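Local coordinates for aminoglycoside 3'-phosphotransferase AphA1-IAB (Acinetobacter baumannii, PDB 4GKH), which phosphorylates kanamycin and related aminoglycosides at the 3'-hydroxyl, giving the bacterium resistance to these antibiotics, at residues 105-110 / 200-205. Residues are numbered along the deposited sequence; the frame is centred on the assembly and turned at random.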
ATOM      1  N   LYS A 105     -10.486  10.059   6.323  1.00 34.19           N
ATOM      2  CA  LYS A 105      -9.708   9.302   7.300  1.00 35.31           C
ATOM      3  C   LYS A 105      -9.402   7.926   6.734  1.00 32.95           C
ATOM      4  O   LYS A 105     -10.063   7.495   5.795  1.00 34.16           O
ATOM      5  CB  LYS A 105     -10.519   9.164   8.595  1.00 37.35           C
ATOM      6  CG  LYS A 105     -10.622  10.453   9.392  1.00 43.91           C
ATOM      7  CD  LYS A 105     -11.478  10.260  10.629  1.00 52.73           C
ATOM      8  CE  LYS A 105     -11.616  11.543  11.428  1.00 72.58           C
ATOM      9  NZ  LYS A 105     -12.444  11.329  12.647  1.00 75.00           N
ATOM     10  N   THR A 106      -8.401   7.235   7.283  1.00 31.20           N
ATOM     11  CA  THR A 106      -8.083   5.888   6.804  1.00 26.64           C
ATOM     12  C   THR A 106      -9.176   4.887   7.174  1.00 30.90           C
ATOM     13  O   THR A 106      -9.961   5.128   8.094  1.00 30.93           O
ATOM     14  CB  THR A 106      -6.737   5.374   7.348  1.00 30.80           C
ATOM     15  OG1 THR A 106      -6.837   5.181   8.767  1.00 31.53           O
ATOM     16  CG2 THR A 106      -5.634   6.391   7.044  1.00 29.50           C
ATOM     17  N   ALA A 107      -9.216   3.762   6.461  1.00 28.61           N
ATOM     18  CA  ALA A 107     -10.168   2.705   6.793  1.00 31.97           C
ATOM     19  C   ALA A 107      -9.970   2.274   8.244  1.00 35.64           C
ATOM     20  O   ALA A 107     -10.937   1.996   8.962  1.00 33.37           O
ATOM     21  CB  ALA A 107     -10.014   1.515   5.843  1.00 29.14           C
ATOM     22  N   PHE A 108      -8.722   2.244   8.686  1.00 32.01           N
ATOM     23  CA  PHE A 108      -8.450   1.880  10.080  1.00 34.53           C
ATOM     24  C   PHE A 108      -9.132   2.849  11.048  1.00 32.92           C
ATOM     25  O   PHE A 108      -9.835   2.437  11.990  1.00 30.80           O
ATOM     26  CB  PHE A 108      -6.949   1.848  10.326  1.00 27.43           C
ATOM     27  CG  PHE A 108      -6.570   1.500  11.747  1.00 30.50           C
ATOM     28  CD1 PHE A 108      -6.442   0.178  12.139  1.00 39.74           C
ATOM     29  CD2 PHE A 108      -6.312   2.500  12.676  1.00 37.86           C
ATOM     30  CE1 PHE A 108      -6.072  -0.142  13.444  1.00 36.84           C
ATOM     31  CE2 PHE A 108      -5.942   2.185  13.971  1.00 38.68           C
ATOM     32  CZ  PHE A 108      -5.823   0.868  14.352  1.00 37.92           C
ATOM     33  N   GLN A 109      -8.943   4.141  10.801  1.00 33.85           N
ATOM     34  CA  GLN A 109      -9.550   5.174  11.632  1.00 37.57           C
ATOM     35  C   GLN A 109     -11.073   5.079  11.669  1.00 37.48           C
ATOM     36  O   GLN A 109     -11.674   5.174  12.736  1.00 36.84           O
ATOM     37  CB  GLN A 109      -9.138   6.569  11.153  1.00 37.27           C
ATOM     38  CG  GLN A 109      -7.639   6.871  11.300  1.00 40.82           C
ATOM     39  CD  GLN A 109      -7.272   8.278  10.814  1.00 49.51           C
ATOM     40  OE1 GLN A 109      -7.068   8.507   9.619  1.00 42.99           O
ATOM     41  NE2 GLN A 109      -7.195   9.223  11.745  1.00 56.78           N
ATOM     42  N   VAL A 110     -11.703   4.912  10.507  1.00 34.00           N
ATOM     43  CA  VAL A 110     -13.158   4.879  10.426  0.51 35.85           C
ATOM     44  C   VAL A 110     -13.712   3.614  11.083  1.00 33.73           C
ATOM     45  O   VAL A 110     -14.795   3.616  11.689  1.00 37.58           O
ATOM     46  CB  VAL A 110     -13.615   4.965   8.955  0.51 46.05           C
ATOM     47  CG1 VAL A 110     -15.091   4.764   8.853  0.51 29.62           C
ATOM     48  CG2 VAL A 110     -13.215   6.309   8.354  0.51 33.73           C
ATOM     49  N   PHE A 200      -2.083  -3.011   0.229  1.00 33.42           N
ATOM     50  CA  PHE A 200      -3.520  -2.784   0.371  1.00 31.97           C
ATOM     51  C   PHE A 200      -3.912  -2.982   1.840  1.00 31.88           C
ATOM     52  O   PHE A 200      -4.610  -3.936   2.198  1.00 29.12           O
ATOM     53  CB  PHE A 200      -4.311  -3.716  -0.570  1.00 30.75           C
ATOM     54  CG  PHE A 200      -5.686  -3.190  -0.967  1.00 30.27           C
ATOM     55  CD1 PHE A 200      -5.832  -2.309  -2.032  1.00 36.25           C
ATOM     56  CD2 PHE A 200      -6.829  -3.593  -0.281  1.00 31.73           C
ATOM     57  CE1 PHE A 200      -7.088  -1.822  -2.401  1.00 35.31           C
ATOM     58  CE2 PHE A 200      -8.111  -3.112  -0.656  1.00 31.09           C
ATOM     59  CZ  PHE A 200      -8.232  -2.225  -1.712  1.00 34.56           C
ATOM     60  N   SER A 201      -3.452  -2.066   2.684  1.00 34.70           N
ATOM     61  CA  SER A 201      -3.712  -2.147   4.106  1.00 28.45           C
ATOM     62  C   SER A 201      -4.810  -1.167   4.499  1.00 29.80           C
ATOM     63  O   SER A 201      -5.183  -0.306   3.718  1.00 31.27           O
ATOM     64  CB  SER A 201      -2.454  -1.810   4.896  1.00 35.56           C
ATOM     65  OG  SER A 201      -2.247  -0.406   4.858  1.00 32.88           O
ATOM     66  N   LEU A 202      -5.285  -1.275   5.737  1.00 29.43           N
ATOM     67  CA  LEU A 202      -6.292  -0.340   6.229  1.00 30.81           C
ATOM     68  C   LEU A 202      -5.781   1.100   6.355  1.00 37.74           C
ATOM     69  O   LEU A 202      -6.575   2.025   6.476  1.00 34.51           O
ATOM     70  CB  LEU A 202      -6.837  -0.806   7.575  1.00 31.17           C
ATOM     71  CG  LEU A 202      -7.673  -2.085   7.587  1.00 31.63           C
ATOM     72  CD1 LEU A 202      -7.910  -2.484   9.053  1.00 31.64           C
ATOM     73  CD2 LEU A 202      -9.003  -1.876   6.870  1.00 35.20           C
ATOM     74  N   ASP A 203      -4.466   1.299   6.328  1.00 28.23           N
ATOM     75  CA  ASP A 203      -3.931   2.656   6.421  1.00 29.70           C
ATOM     76  C   ASP A 203      -3.905   3.345   5.053  1.00 31.12           C
ATOM     77  O   ASP A 203      -3.713   4.558   4.974  1.00 32.84           O
ATOM     78  CB  ASP A 203      -2.506   2.652   6.980  1.00 31.92           C
ATOM     79  CG  ASP A 203      -2.415   1.996   8.329  1.00 38.31           C
ATOM     80  OD1 ASP A 203      -3.349   2.171   9.142  1.00 37.54           O
ATOM     81  OD2 ASP A 203      -1.406   1.299   8.569  1.00 46.16           O
ATOM     82  N   ASN A 204      -4.090   2.585   3.980  1.00 28.20           N
ATOM     83  CA  ASN A 204      -3.875   3.148   2.632  1.00 28.09           C
ATOM     84  C   ASN A 204      -5.130   3.318   1.791  1.00 31.70           C
ATOM     85  O   ASN A 204      -5.047   3.591   0.589  1.00 30.61           O
ATOM     86  CB  ASN A 204      -2.864   2.308   1.863  1.00 31.70           C
ATOM     87  CG  ASN A 204      -1.459   2.509   2.366  1.00 35.56           C
ATOM     88  OD1 ASN A 204      -1.143   3.562   2.927  1.00 32.65           O
ATOM     89  ND2 ASN A 204      -0.601   1.512   2.162  1.00 31.12           N
ATOM     90  N   LEU A 205      -6.284   3.137   2.427  1.00 30.56           N
ATOM     91  CA  LEU A 205      -7.578   3.305   1.773  1.00 35.76           C
ATOM     92  C   LEU A 205      -8.296   4.408   2.517  1.00 31.92           C
ATOM     93  O   LEU A 205      -8.379   4.371   3.751  1.00 34.39           O
ATOM     94  CB  LEU A 205      -8.389   2.016   1.852  1.00 30.74           C
ATOM     95  CG  LEU A 205      -8.154   0.881   0.850  1.00 40.81           C
ATOM     96  CD1 LEU A 205      -8.286   1.386  -0.587  1.00 35.07           C
ATOM     97  CD2 LEU A 205      -6.824   0.201   1.077  1.00 45.83           C
TER
HETATM   98  O   HOH W   1      -4.442   4.625   9.856  1.00 33.83           O
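Ala107 and Phe108 open a helix, and their N-H groups, which lack carbonyl partners earlier in that helix, find acceptors in the loop across the contact, the carbonyls of Leu205 and Leu202. Ala107 N donates to Leu205 O at 2.9 Å, approaching nearly in line with the C=O bond, although the N-H...O angle is only 137°. Phe108 N reaches Leu202 O at 3.1 Å from above the carbonyl plane. The next amide is served from within the segment: Gln109 N gives an almost straight bond to Thr106 OG1. In return Gln109 OE1 accepts an almost straight bond from Thr106 N (3.0 Å), which completes a reciprocal capping box, and Val110 N, bonded to Thr106 O, begins the regular helical pattern.

Thr106 OG1 has a further task. Its torsion sets it between the backbone N and the carbonyl carbon (chi1 67°), where it meets a water. Thr106 OG1 donates to this water at 2.7 Å, and the water donates in turn to Asp203 OD1. One hydroxyl thus both caps the helix and links it to the loop. The methyl of Thr106, CG2, rests against Asp203 O. The carboxylate runs alongside the Phe108 side chain, its plane turned 69° from the ring. Apolar contacts accompany these bonds: Leu202 CD2 touches Ala107 CB at 3.7 Å, while Leu202 CD1 lies at the edge of the Phe108 ring.

The loop is itself ordered by a type I turn from Ser201 to Asn204, with Ser201 OG accepting from Asp203 N in an ST turn. Asn204 ND2 bonds to the carbonyl of Asp199, the probable proton acceptor. Thr106 and Gln109 also line the pocket of the bound inhibitor 1-NA-PP1, a pyrazolopyrimidine, and the whole joins a capped helix start to the catalytic loop of a protein-kinase-like fold.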